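Putative alpha-galactosidase (Bacteroides fragilis, PDB 4NZJ) probably hydrolyses terminal, non-reducing alpha-D-galactose residues from alpha-galactosides such as galactose oligosaccharides, galactomannans and galactolipids. Local coordinates at residues A[184-189]-A[218-223]; A[141-146]-A[193-198]; A[69-74]-A[90-95]; A[18-23]-A[96-101]; A[301-306]-A[389-394]. One frame throughout, in Å; residues are numbered along the deposited sequence.

Contact 1 of 5, residues A[184-189]-A[218-223]; sequences YSDAAE and KYDYCN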
# COMPACT_ATOMS: atom_id res chain seq x y z
N TYR A 184 -4.75 7.94 13.33
CA TYR A 184 -6.16 7.68 13.09
C TYR A 184 -7.02 8.72 13.79
O TYR A 184 -6.78 9.06 14.95
CB TYR A 184 -6.51 6.29 13.61
CG TYR A 184 -7.98 5.97 13.65
CD1 TYR A 184 -8.77 6.37 14.71
CD2 TYR A 184 -8.59 5.26 12.61
CE1 TYR A 184 -10.12 6.09 14.75
CE2 TYR A 184 -9.95 4.98 12.64
CZ TYR A 184 -10.71 5.39 13.71
OH TYR A 184 -12.06 5.12 13.77
N SER A 185 -8.03 9.22 13.09
CA SER A 185 -9.10 9.95 13.75
C SER A 185 -10.41 9.71 13.00
O SER A 185 -10.49 8.80 12.17
CB SER A 185 -8.78 11.44 13.85
OG SER A 185 -9.72 12.09 14.69
N ASP A 186 -11.42 10.49 13.33
CA ASP A 186 -12.77 10.26 12.84
C ASP A 186 -13.46 11.61 12.66
O ASP A 186 -13.25 12.52 13.47
CB ASP A 186 -13.52 9.40 13.86
CG ASP A 186 -14.84 8.88 13.36
OD1 ASP A 186 -15.80 9.68 13.26
OD2 ASP A 186 -14.94 7.65 13.11
N ALA A 187 -14.29 11.71 11.62
CA ALA A 187 -15.01 12.94 11.29
C ALA A 187 -16.28 13.11 12.13
O ALA A 187 -17.37 13.38 11.60
CB ALA A 187 -15.35 12.97 9.81
N ALA A 188 -16.12 12.97 13.44
CA ALA A 188 -17.21 13.11 14.39
C ALA A 188 -16.61 13.44 15.75
O ALA A 188 -15.39 13.53 15.89
CB ALA A 188 -18.02 11.81 14.45
N GLU A 189 -17.47 13.59 16.74
CA GLU A 189 -17.04 13.88 18.10
C GLU A 189 -16.35 12.65 18.72
O GLU A 189 -15.47 12.78 19.57
CB GLU A 189 -18.25 14.31 18.94
CG GLU A 189 -18.95 15.58 18.44
CD GLU A 189 -19.97 15.34 17.32
OE1 GLU A 189 -20.07 14.22 16.78
OE2 GLU A 189 -20.69 16.31 16.97
N LYS A 218 -5.54 8.35 8.64
CA LYS A 218 -6.73 7.59 8.31
C LYS A 218 -7.91 8.27 9.01
O LYS A 218 -7.90 8.43 10.23
CB LYS A 218 -6.60 6.14 8.78
CG LYS A 218 -7.86 5.31 8.60
CD LYS A 218 -7.69 3.89 9.10
CE LYS A 218 -9.04 3.20 9.28
NZ LYS A 218 -8.90 1.95 10.07
N TYR A 219 -8.91 8.66 8.23
CA TYR A 219 -10.01 9.47 8.74
C TYR A 219 -11.33 8.74 8.55
O TYR A 219 -11.86 8.65 7.44
CB TYR A 219 -9.99 10.84 8.06
CG TYR A 219 -10.64 11.97 8.83
CD1 TYR A 219 -10.38 12.15 10.19
CD2 TYR A 219 -11.47 12.90 8.19
CE1 TYR A 219 -10.95 13.20 10.89
CE2 TYR A 219 -12.04 13.96 8.89
CZ TYR A 219 -11.77 14.11 10.24
OH TYR A 219 -12.33 15.16 10.94
N ASP A 220 -11.83 8.20 9.65
CA ASP A 220 -12.99 7.32 9.68
C ASP A 220 -14.28 8.13 9.76
O ASP A 220 -14.25 9.32 10.08
CB ASP A 220 -12.86 6.41 10.91
CG ASP A 220 -13.46 5.04 10.72
OD1 ASP A 220 -14.33 4.85 9.83
OD2 ASP A 220 -13.06 4.14 11.49
N TYR A 221 -15.41 7.48 9.48
CA TYR A 221 -16.68 8.18 9.38
C TYR A 221 -17.74 7.68 10.37
O TYR A 221 -18.93 7.94 10.19
CB TYR A 221 -17.22 8.12 7.94
CG TYR A 221 -18.17 9.26 7.65
CD1 TYR A 221 -17.73 10.58 7.70
CD2 TYR A 221 -19.51 9.02 7.38
CE1 TYR A 221 -18.59 11.63 7.47
CE2 TYR A 221 -20.38 10.07 7.16
CZ TYR A 221 -19.92 11.37 7.20
OH TYR A 221 -20.78 12.42 7.00
N CYS A 222 -17.32 6.99 11.44
CA CYS A 222 -18.28 6.58 12.47
C CYS A 222 -18.93 7.77 13.15
O CYS A 222 -18.29 8.82 13.34
CB CYS A 222 -17.61 5.70 13.53
SG CYS A 222 -17.31 4.01 12.97
N ASN A 223 -20.20 7.62 13.51
CA ASN A 223 -20.94 8.63 14.27
C ASN A 223 -21.19 9.94 13.53
O ASN A 223 -21.58 10.93 14.15
CB ASN A 223 -20.25 8.90 15.61
CG ASN A 223 -20.10 7.64 16.44
OD1 ASN A 223 -21.07 6.93 16.66
ND2 ASN A 223 -18.88 7.36 16.88
O HOH W 1 -21.13 13.71 14.13
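Tyr184 and Asp220 meet ring edge to carboxylate: the phenol plane and the carboxylate plane stand 88° apart, and Tyr184 OH donates to Asp220 OD2 at 2.7 Å. The approach is on the anti side of that oxygen, somewhat out of the carboxylate plane, and OD2 itself lies near the plane of the ring. Tyr184 reaches it because CG is swung away from the backbone N (chi1 170°), which carries the ring across to Asp220 on the neighbouring strand. Lys218, on that face too, runs extended past the ring edge, with CD 3.9 Å from Tyr184 CD2; its NZ forms a salt bridge with Asp142. Asp186 completes the row, its OD2 lying 3.3 Å from Asp220 CB and receiving a weak bond from Cys222 N. The other face carries Ser185 and Tyr219. Here the phenol ring of Tyr219 has Ala187 N above one face, and its CE2 touches Ala187 CB at 3.6 Å.

Underneath, strands 180-186 and 216-220 run parallel with a modest twist, as neighbours in a beta-alpha-beta unit of the TIM barrel. Asp220 N bonds to Ser185 O at 2.9 Å in an almost straight line (178°), and Ala187 N bonds to Asp220 O at 2.8 Å. Asp220 OD1 accepts from Tyr221 N. With one oxygen held by a main-chain N-H and the other by a phenol, the carboxylate has its rotation fixed at the C-terminal mouth of the barrel, where OD2 and Lys218 NZ also hydrogen-bond a glycerol, probably from the crystallisation liquor, consistent with a polar pocket.

Contact 2 of 5, residues A[141-146]-A[193-198]; sequences IDDFWQ and GGVCGS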
# COMPACT_ATOMS: atom_id res chain seq x y z
N ILE A 141 -0.71 3.67 13.20
CA ILE A 141 -1.41 3.58 14.47
C ILE A 141 -2.90 3.75 14.17
O ILE A 141 -3.29 4.65 13.42
CB ILE A 141 -0.93 4.69 15.44
CG1 ILE A 141 0.54 4.48 15.78
CG2 ILE A 141 -1.78 4.72 16.71
CD1 ILE A 141 1.14 5.58 16.63
N ASP A 142 -3.72 2.87 14.73
CA ASP A 142 -5.15 2.92 14.51
C ASP A 142 -5.86 3.53 15.73
O ASP A 142 -5.29 4.39 16.41
CB ASP A 142 -5.67 1.53 14.14
CG ASP A 142 -6.94 1.58 13.28
OD1 ASP A 142 -6.83 1.79 12.05
OD2 ASP A 142 -8.04 1.44 13.85
N ASP A 143 -7.09 3.11 16.01
CA ASP A 143 -7.94 3.74 17.02
C ASP A 143 -7.38 3.52 18.44
O ASP A 143 -6.57 2.62 18.67
CB ASP A 143 -9.36 3.14 16.89
CG ASP A 143 -10.48 4.04 17.42
OD1 ASP A 143 -10.24 5.11 18.01
OD2 ASP A 143 -11.65 3.62 17.21
N PHE A 144 -7.82 4.35 19.39
CA PHE A 144 -7.48 4.24 20.82
C PHE A 144 -6.05 4.65 21.21
O PHE A 144 -5.60 4.31 22.31
CB PHE A 144 -7.74 2.83 21.37
CG PHE A 144 -9.19 2.41 21.35
CD1 PHE A 144 -9.70 1.73 20.26
CD2 PHE A 144 -10.00 2.62 22.45
CE1 PHE A 144 -11.02 1.31 20.25
CE2 PHE A 144 -11.32 2.20 22.45
CZ PHE A 144 -11.83 1.55 21.34
N TRP A 145 -5.34 5.38 20.35
CA TRP A 145 -4.09 6.03 20.78
C TRP A 145 -4.39 7.22 21.69
O TRP A 145 -3.54 7.66 22.47
CB TRP A 145 -3.24 6.47 19.58
CG TRP A 145 -3.92 7.50 18.74
CD1 TRP A 145 -4.69 7.28 17.63
CD2 TRP A 145 -3.89 8.91 18.94
NE1 TRP A 145 -5.15 8.48 17.14
CE2 TRP A 145 -4.67 9.50 17.92
CE3 TRP A 145 -3.28 9.75 19.89
CZ2 TRP A 145 -4.86 10.87 17.82
CZ3 TRP A 145 -3.47 11.12 19.78
CH2 TRP A 145 -4.25 11.66 18.76
N GLN A 146 -5.60 7.75 21.57
CA GLN A 146 -6.06 8.93 22.31
C GLN A 146 -7.07 8.56 23.39
O GLN A 146 -7.67 7.47 23.35
CB GLN A 146 -6.69 9.95 21.34
CG GLN A 146 -8.05 9.57 20.75
CD GLN A 146 -7.94 8.70 19.50
OE1 GLN A 146 -7.41 7.59 19.54
NE2 GLN A 146 -8.46 9.21 18.38
N GLY A 193 -14.40 3.37 17.96
CA GLY A 193 -14.19 2.76 19.27
C GLY A 193 -14.71 3.54 20.46
O GLY A 193 -14.77 3.03 21.58
N GLY A 194 -15.07 4.80 20.23
CA GLY A 194 -15.66 5.64 21.27
C GLY A 194 -14.68 6.55 21.99
O GLY A 194 -14.96 7.00 23.10
N VAL A 195 -13.53 6.82 21.37
CA VAL A 195 -12.58 7.81 21.92
C VAL A 195 -12.67 9.10 21.09
O VAL A 195 -13.47 9.18 20.17
CB VAL A 195 -11.14 7.26 22.06
CG1 VAL A 195 -11.10 6.18 23.14
CG2 VAL A 195 -10.62 6.72 20.74
N CYS A 196 -11.87 10.11 21.42
CA CYS A 196 -12.12 11.45 20.87
C CYS A 196 -11.80 11.53 19.37
O CYS A 196 -10.73 11.11 18.94
CB CYS A 196 -11.31 12.49 21.62
SG CYS A 196 -11.92 14.16 21.31
N GLY A 197 -12.74 12.08 18.60
CA GLY A 197 -12.52 12.37 17.18
C GLY A 197 -12.26 13.85 16.93
O GLY A 197 -12.15 14.63 17.87
N SER A 198 -12.21 14.24 15.65
CA SER A 198 -11.71 15.56 15.25
C SER A 198 -12.76 16.55 14.73
O SER A 198 -12.41 17.68 14.38
CB SER A 198 -10.64 15.40 14.17
OG SER A 198 -9.49 14.75 14.68
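Side-chain torsions set up the meeting of Asp143 with Gly193 and of Gln146 with Cys196. In Asp143, chi1 of -156° turns CG away from the backbone N and sends the carboxylate across to the loop 193-198; in Gln146, chi1 of 71° and a bend at chi2 fold the amide back beside its own chain until it faces that loop. Asp143 OD2 accepts from Gly193 N at 2.9 Å, the donor lying nearly on the extension of the C-O bond. The other oxygen, OD1, accepts from Phe144 N, so each carboxylate oxygen is held by a main-chain N-H and the group is fixed in rotation. Gln146 NE2 donates to Cys196 O at 3.0 Å, with the acceptor tilted from the amide plane.

Val195 lies between these two bonds, its CG2 branch 3.2 Å from Asp143 OD1 and 3.5 Å from Gln146 OE1. The Val195 and Phe144 side chains cross at about a right angle, Val195 CG1 3.8 Å from Phe144 CD2. The far end of the Phe144 ring reaches Gly193, with CZ 3.3 Å from the carbonyl O.

Asp143 OD2 also binds a glycerol, and Thr191 bonds to OD1. Both segments are loops: 141-146 leaves barrel strand 138-140 on the way to helix 166-176. The loop 193-198 links strand 180-186 to helix 202-212, and Tyr184 of that strand packs against Asp143.

Contact 3 of 5, residues A[69-74]-A[90-95]; sequences GDYTVT and IRIGDE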
# COMPACT_ATOMS: atom_id res chain seq x y z
N GLY A 69 8.96 20.46 -9.34
CA GLY A 69 9.45 19.86 -10.58
C GLY A 69 9.72 18.38 -10.45
O GLY A 69 9.55 17.80 -9.38
N ASP A 70 10.14 17.78 -11.56
CA ASP A 70 10.55 16.38 -11.60
C ASP A 70 12.07 16.34 -11.65
O ASP A 70 12.70 17.01 -12.47
CB ASP A 70 9.99 15.67 -12.85
CG ASP A 70 8.55 15.22 -12.67
OD1 ASP A 70 7.87 15.69 -11.74
OD2 ASP A 70 8.10 14.38 -13.48
N TYR A 71 12.66 15.53 -10.77
CA TYR A 71 14.10 15.39 -10.66
C TYR A 71 14.47 13.92 -10.81
O TYR A 71 13.99 13.08 -10.05
CB TYR A 71 14.56 15.90 -9.30
CG TYR A 71 14.20 17.34 -9.05
CD1 TYR A 71 12.96 17.69 -8.53
CD2 TYR A 71 15.09 18.37 -9.36
CE1 TYR A 71 12.62 19.02 -8.31
CE2 TYR A 71 14.77 19.69 -9.14
CZ TYR A 71 13.53 20.02 -8.61
OH TYR A 71 13.20 21.33 -8.39
N THR A 72 15.30 13.61 -11.80
CA THR A 72 15.71 12.24 -12.05
C THR A 72 17.08 12.00 -11.41
O THR A 72 18.06 12.64 -11.77
CB THR A 72 15.76 11.93 -13.56
OG1 THR A 72 14.46 12.11 -14.12
CG2 THR A 72 16.22 10.49 -13.81
N VAL A 73 17.11 11.07 -10.46
CA VAL A 73 18.30 10.74 -9.70
C VAL A 73 18.75 9.34 -10.09
O VAL A 73 17.93 8.45 -10.28
CB VAL A 73 17.99 10.79 -8.19
CG1 VAL A 73 19.24 10.54 -7.36
CG2 VAL A 73 17.37 12.13 -7.83
N THR A 74 20.06 9.14 -10.20
CA THR A 74 20.59 7.80 -10.46
C THR A 74 21.11 7.22 -9.15
O THR A 74 22.07 7.73 -8.57
CB THR A 74 21.69 7.83 -11.53
OG1 THR A 74 21.16 8.40 -12.73
CG2 THR A 74 22.19 6.42 -11.83
N ILE A 90 11.93 11.99 -8.53
CA ILE A 90 11.35 12.69 -7.39
C ILE A 90 10.50 13.83 -7.93
O ILE A 90 11.01 14.71 -8.62
CB ILE A 90 12.43 13.23 -6.44
CG1 ILE A 90 13.25 12.07 -5.88
CG2 ILE A 90 11.79 14.04 -5.31
CD1 ILE A 90 14.45 12.49 -5.05
N ARG A 91 9.20 13.81 -7.62
CA ARG A 91 8.30 14.86 -8.06
C ARG A 91 7.94 15.71 -6.86
O ARG A 91 7.33 15.23 -5.90
CB ARG A 91 7.03 14.29 -8.69
CG ARG A 91 6.01 15.37 -9.09
CD ARG A 91 4.92 14.80 -9.97
NE ARG A 91 5.49 14.19 -11.16
CZ ARG A 91 4.93 13.22 -11.87
NH1 ARG A 91 3.74 12.73 -11.55
NH2 ARG A 91 5.57 12.73 -12.93
N ILE A 92 8.34 16.98 -6.90
CA ILE A 92 7.98 17.94 -5.88
C ILE A 92 6.83 18.77 -6.44
O ILE A 92 6.96 19.41 -7.48
CB ILE A 92 9.17 18.83 -5.49
CG1 ILE A 92 10.34 17.96 -4.99
CG2 ILE A 92 8.76 19.83 -4.42
CD1 ILE A 92 10.03 17.08 -3.80
N GLY A 93 5.70 18.73 -5.75
CA GLY A 93 4.47 19.36 -6.24
C GLY A 93 3.33 19.05 -5.30
O GLY A 93 3.54 18.92 -4.10
N ASP A 94 2.12 18.91 -5.84
CA ASP A 94 0.96 18.66 -4.99
C ASP A 94 0.47 17.21 -5.09
O ASP A 94 -0.69 16.93 -4.76
CB ASP A 94 -0.16 19.66 -5.30
CG ASP A 94 -0.70 19.53 -6.71
OD1 ASP A 94 -0.16 18.74 -7.50
OD2 ASP A 94 -1.68 20.25 -7.02
N GLU A 95 1.36 16.31 -5.49
CA GLU A 95 1.01 14.91 -5.73
C GLU A 95 1.74 13.97 -4.77
O GLU A 95 2.96 13.83 -4.85
CB GLU A 95 1.36 14.54 -7.17
CG GLU A 95 0.62 15.38 -8.21
CD GLU A 95 1.26 15.32 -9.59
OE1 GLU A 95 1.47 14.21 -10.11
OE2 GLU A 95 1.57 16.40 -10.15
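The hairpin of strands 69-79 and 82-92 in the Ig-like domain pairs Asp70 with Arg91 at a non-hydrogen-bonded position, flanked by the hydrogen-bonded pairs Gly69-Ile92 and Tyr71-Ile90. In the latter pair, Tyr71 N reaches Ile90 O at 2.8 Å, and Ile90 N reaches Tyr71 O at the same 2.8 Å with an almost straight N-H...O angle (175°). Gly69 and Ile92 exchange an equivalent pair of bonds.

On one face, Asp70 and Arg91 lie side by side and point the same way, their carboxylate and guanidinium planes only 8° apart. The grip is side-on and two-pronged: Arg91 NE meets Asp70 OD1 at 2.9 Å and NH2 meets OD2 at 3.1 Å, each oxygen using its syn lone pair. Arg91 starts out extended and then bends at chi3 (-57°), which turns the NE edge of the guanidinium onto the acid. On the other face the contacts are apolar, with Tyr71 CE1 4.2 Å from Ile92 CG1 and Val73 CG2 4.0 Å from Ile90 CD1; the phenol OH of Tyr71 bonds to Ser67 O.

Arg91 NH1 adds a third link, to Glu95 OE1 at 3.1 Å, less flat than the grip on Asp70. One guanidinium therefore serves two acids, its single positive charge probably offsetting part of the negative charge of the pair, and couples the hairpin to the chain that follows strand 82-92.

Contact 4 of 5, residues A[18-23]-A[96-101]; sequences PHIIGN and LLLTPP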
# COMPACT_ATOMS: atom_id res chain seq x y z
N PRO A 18 9.32 1.44 -4.97
CA PRO A 18 8.91 2.32 -6.08
C PRO A 18 10.07 3.04 -6.75
O PRO A 18 11.07 3.31 -6.10
CB PRO A 18 8.01 3.35 -5.40
CG PRO A 18 8.51 3.41 -4.00
CD PRO A 18 8.97 2.02 -3.66
N HIS A 19 9.91 3.37 -8.03
CA HIS A 19 10.90 4.14 -8.77
C HIS A 19 10.44 5.58 -9.04
O HIS A 19 11.03 6.30 -9.86
CB HIS A 19 11.21 3.44 -10.10
CG HIS A 19 11.65 2.01 -9.93
ND1 HIS A 19 12.83 1.66 -9.31
CD2 HIS A 19 11.07 0.85 -10.32
CE1 HIS A 19 12.95 0.35 -9.31
NE2 HIS A 19 11.90 -0.17 -9.92
N ILE A 20 9.38 6.00 -8.35
CA ILE A 20 8.91 7.38 -8.40
C ILE A 20 8.34 7.71 -7.03
O ILE A 20 7.76 6.85 -6.38
CB ILE A 20 7.86 7.61 -9.51
CG1 ILE A 20 7.56 9.10 -9.66
CG2 ILE A 20 6.57 6.83 -9.22
CD1 ILE A 20 6.67 9.43 -10.83
N ILE A 21 8.56 8.94 -6.57
CA ILE A 21 8.11 9.37 -5.25
C ILE A 21 7.72 10.85 -5.30
O ILE A 21 8.46 11.66 -5.87
CB ILE A 21 9.20 9.10 -4.18
CG1 ILE A 21 8.68 9.42 -2.76
CG2 ILE A 21 10.46 9.90 -4.46
CD1 ILE A 21 7.76 8.37 -2.20
N GLY A 22 6.58 11.17 -4.71
CA GLY A 22 6.07 12.54 -4.67
C GLY A 22 6.11 13.10 -3.27
O GLY A 22 5.94 12.38 -2.28
N ASN A 23 6.35 14.41 -3.18
CA ASN A 23 6.35 15.12 -1.91
C ASN A 23 5.99 16.59 -2.15
O ASN A 23 6.25 17.12 -3.23
CB ASN A 23 7.73 15.02 -1.25
CG ASN A 23 7.68 15.18 0.26
OD1 ASN A 23 8.38 16.03 0.83
ND2 ASN A 23 6.89 14.36 0.92
N LEU A 96 1.00 13.35 -3.85
CA LEU A 96 1.56 12.30 -2.98
C LEU A 96 1.12 10.93 -3.48
O LEU A 96 0.21 10.84 -4.30
CB LEU A 96 1.11 12.49 -1.53
CG LEU A 96 1.38 13.86 -0.90
CD1 LEU A 96 1.00 13.84 0.57
CD2 LEU A 96 2.84 14.25 -1.07
N LEU A 97 1.75 9.87 -2.98
CA LEU A 97 1.43 8.49 -3.37
C LEU A 97 1.30 8.31 -4.88
O LEU A 97 0.26 7.89 -5.40
CB LEU A 97 0.16 8.00 -2.67
CG LEU A 97 0.18 7.95 -1.14
CD1 LEU A 97 -1.08 7.26 -0.62
CD2 LEU A 97 1.45 7.28 -0.62
N LEU A 98 2.39 8.60 -5.57
CA LEU A 98 2.47 8.40 -7.02
C LEU A 98 2.46 6.91 -7.36
O LEU A 98 2.18 6.54 -8.50
CB LEU A 98 3.71 9.11 -7.59
CG LEU A 98 3.58 10.64 -7.56
CD1 LEU A 98 4.91 11.31 -7.87
CD2 LEU A 98 2.50 11.11 -8.52
N THR A 99 2.76 6.08 -6.36
CA THR A 99 2.48 4.64 -6.38
C THR A 99 1.64 4.30 -5.15
O THR A 99 1.59 5.08 -4.20
CB THR A 99 3.77 3.81 -6.34
OG1 THR A 99 4.46 4.04 -5.11
CG2 THR A 99 4.67 4.16 -7.51
N PRO A 100 0.96 3.14 -5.15
CA PRO A 100 0.13 2.83 -3.98
C PRO A 100 0.95 2.72 -2.69
O PRO A 100 2.11 2.29 -2.73
CB PRO A 100 -0.48 1.47 -4.34
CG PRO A 100 -0.49 1.44 -5.82
CD PRO A 100 0.75 2.17 -6.25
N PRO A 101 0.35 3.10 -1.56
CA PRO A 101 1.08 3.00 -0.29
C PRO A 101 1.24 1.54 0.15
O PRO A 101 0.34 0.73 -0.04
CB PRO A 101 0.20 3.76 0.69
CG PRO A 101 -1.17 3.63 0.14
CD PRO A 101 -1.04 3.54 -1.36
O HOH W 2 5.83 6.38 -4.43
O HOH W 3 4.80 8.87 -4.00
O HOH W 4 4.26 10.17 -1.54
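Apolar contacts between Leu98 and the strand residues Ile20 and Gly22 form the dry part of this interface. Leu98 CD1 lies 3.9 Å from Ile20 CG1, the two side chains crossing at about a right angle, and presses onto the bare backbone of Gly22, 3.6 Å from its N. Alongside, the CG2 methyls of Ile20 and Thr99 meet at 3.7 Å as the side chains slide past each other in opposite directions. At the far end Leu96 CD2 approaches Asn23 CA to 3.7 Å.

Strand 20-23 is an outermost strand of its sheet in the Ig-like domain, paired with strand 82-92 along one edge. The segment 96-101 is the linker into the first strand of the TIM barrel, and where it touches it runs nearly opposite to 18-23 (173°).

Polar contacts across the two segments all pass through water. One water accepts from both Gly22 N at 3.0 Å and Leu98 N at 2.9 Å. A second donates to Gly22 O and accepts from Leu97 N. The third donates to Ile20 O and to Thr99 OG1, each at 2.8 Å; that hydroxyl, placed by a chi1 of 64°, is also hydrogen-bonded to Gln385.

Contact 5 of 5, residues A[301-306]-A[389-394]; sequences EINAPL and GRQAER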
# COMPACT_ATOMS: atom_id res chain seq x y z
N GLU A 301 -15.42 -8.17 -6.25
CA GLU A 301 -16.61 -7.82 -7.02
C GLU A 301 -16.92 -6.33 -6.92
O GLU A 301 -17.36 -5.72 -7.90
CB GLU A 301 -17.84 -8.62 -6.55
CG GLU A 301 -17.76 -10.13 -6.76
CD GLU A 301 -17.57 -10.56 -8.21
OE1 GLU A 301 -18.07 -9.89 -9.14
OE2 GLU A 301 -16.91 -11.60 -8.44
N ILE A 302 -16.71 -5.76 -5.74
CA ILE A 302 -16.95 -4.33 -5.52
C ILE A 302 -15.95 -3.46 -6.27
O ILE A 302 -16.33 -2.47 -6.90
CB ILE A 302 -16.95 -3.99 -4.01
CG1 ILE A 302 -18.16 -4.66 -3.33
CG2 ILE A 302 -16.97 -2.48 -3.79
CD1 ILE A 302 -18.10 -4.67 -1.82
N ASN A 303 -14.67 -3.82 -6.19
CA ASN A 303 -13.62 -3.00 -6.78
C ASN A 303 -13.52 -3.14 -8.30
O ASN A 303 -13.05 -2.23 -8.97
CB ASN A 303 -12.27 -3.32 -6.14
CG ASN A 303 -11.31 -2.14 -6.17
OD1 ASN A 303 -11.74 -0.98 -6.19
ND2 ASN A 303 -10.00 -2.42 -6.16
N ALA A 304 -13.93 -4.29 -8.84
CA ALA A 304 -13.76 -4.58 -10.28
C ALA A 304 -14.19 -3.46 -11.22
O ALA A 304 -13.44 -3.09 -12.12
CB ALA A 304 -14.45 -5.88 -10.67
N PRO A 305 -15.41 -2.90 -11.03
CA PRO A 305 -15.83 -1.86 -11.99
C PRO A 305 -15.31 -0.44 -11.71
O PRO A 305 -15.72 0.51 -12.39
CB PRO A 305 -17.36 -1.89 -11.88
CG PRO A 305 -17.62 -2.34 -10.49
CD PRO A 305 -16.51 -3.31 -10.15
N LEU A 306 -14.40 -0.29 -10.75
CA LEU A 306 -13.95 1.04 -10.31
C LEU A 306 -12.59 1.49 -10.85
O LEU A 306 -12.07 2.52 -10.42
CB LEU A 306 -13.93 1.09 -8.78
CG LEU A 306 -15.24 0.72 -8.10
CD1 LEU A 306 -15.07 0.82 -6.59
CD2 LEU A 306 -16.39 1.59 -8.58
N GLY A 389 0.31 3.43 -12.99
CA GLY A 389 -0.68 3.48 -11.92
C GLY A 389 -2.08 3.07 -12.33
O GLY A 389 -3.06 3.55 -11.77
N ARG A 390 -2.18 2.17 -13.30
CA ARG A 390 -3.48 1.69 -13.76
C ARG A 390 -3.98 0.56 -12.85
O ARG A 390 -3.26 -0.39 -12.57
CB ARG A 390 -3.40 1.19 -15.20
CG ARG A 390 -3.05 2.26 -16.23
CD ARG A 390 -4.27 2.95 -16.81
NE ARG A 390 -4.06 3.33 -18.20
CZ ARG A 390 -3.53 4.49 -18.60
NH1 ARG A 390 -3.17 5.41 -17.71
NH2 ARG A 390 -3.37 4.74 -19.89
N GLN A 391 -5.22 0.69 -12.38
CA GLN A 391 -5.88 -0.40 -11.70
C GLN A 391 -6.32 -1.40 -12.76
O GLN A 391 -6.99 -1.03 -13.72
CB GLN A 391 -7.09 0.11 -10.91
CG GLN A 391 -7.99 -0.98 -10.35
CD GLN A 391 -8.95 -0.47 -9.30
OE1 GLN A 391 -8.62 0.42 -8.51
NE2 GLN A 391 -10.16 -1.04 -9.27
N ALA A 392 -5.94 -2.66 -12.61
CA ALA A 392 -6.32 -3.69 -13.58
C ALA A 392 -7.83 -3.74 -13.78
O ALA A 392 -8.60 -3.60 -12.83
CB ALA A 392 -5.84 -5.05 -13.13
N GLU A 393 -8.24 -3.93 -15.03
CA GLU A 393 -9.63 -4.19 -15.36
C GLU A 393 -9.85 -5.69 -15.32
O GLU A 393 -8.98 -6.46 -15.73
CB GLU A 393 -9.95 -3.68 -16.76
CG GLU A 393 -10.01 -2.16 -16.87
CD GLU A 393 -10.19 -1.71 -18.30
OE1 GLU A 393 -9.20 -1.75 -19.06
OE2 GLU A 393 -11.31 -1.30 -18.67
N ARG A 394 -11.02 -6.11 -14.85
CA ARG A 394 -11.41 -7.50 -14.95
C ARG A 394 -12.11 -7.65 -16.30
O ARG A 394 -13.32 -7.45 -16.42
CB ARG A 394 -12.30 -7.93 -13.79
CG ARG A 394 -12.66 -9.41 -13.84
CD ARG A 394 -13.49 -9.84 -12.65
NE ARG A 394 -14.77 -9.14 -12.61
CZ ARG A 394 -15.63 -9.18 -11.59
NH1 ARG A 394 -15.35 -9.88 -10.50
NH2 ARG A 394 -16.77 -8.52 -11.66
O HOH W 5 -18.60 -7.02 -9.99
O HOH W 6 -10.74 -2.82 -11.38
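Arg394 reaches from its strand to Glu301 of helix 296-303 and to Ala304, close after it in the chain. From CB the chain runs extended, CG turned away from the backbone N, and CD carries it on to a bend at chi3 (62°) that lays the guanidinium flat over Ala304. NE is then 3.8 Å from Ala304 CB. CZ sits closer, 3.6 Å from the same methyl, which lies over the centre of one guanidinium face. At the tip, NH1 and NH2 both reach Glu301 OE1: NH2 donates to it at 3.1 Å, and NH1 approaches it to 3.0 Å in a weaker bond. The acid stands at the guanidinium edge, the two planes 38° apart, and NH2 comes to OE1 from above the carboxylate plane. NH2 also donates to a water 2.9 Å away, which in turn donates to Glu301 O. The second oxygen of Glu301, OE2, forms a salt bridge with Arg397.

Strand 393-397 opens the C-terminal beta-sheet domain as an outermost strand of its antiparallel sheet, whereas helix 296-303 belongs to the barrel domain; the contact thus spans the seam between the two. Neighbouring strand 401-407 contributes Trp404, which touches both Ala304 and Arg394.

Before the strand, Gln391 extends toward Asn303 and Ala304. Its NE2 donates to a water at 2.8 Å that lies near Ala304 O and Ala392 O, and the same NE2 makes a long, weak bond to Asn303 OD1 at 3.5 Å, the amide planes 51° apart. The OE1 of Gln391 is taken by Asn316 ND2.

In the fold
From the N terminus, contact 4 closes a loop of 72 residues, from strand 20-23 to 96-101, and contact 3, a hairpin pairing, lies wholly within it. Contact 4 joins the Ig-like domain to the linker into the barrel, and contact 3 touches it through strand 82-92, which neighbours strand 20-23. Next, contact 2 closes 46 residues and contact 1 closes 28; they cross along the chain, segments 141-146, 184-189, 193-198 and 218-223 alternating, and their centres are 8 Å apart at the barrel mouth. Contact 5 follows in series, closing a loop of 82 residues and tying the barrel to the C-terminal sheet domain. It approaches contact 4 to about 5 Å between nearest atoms, without touching.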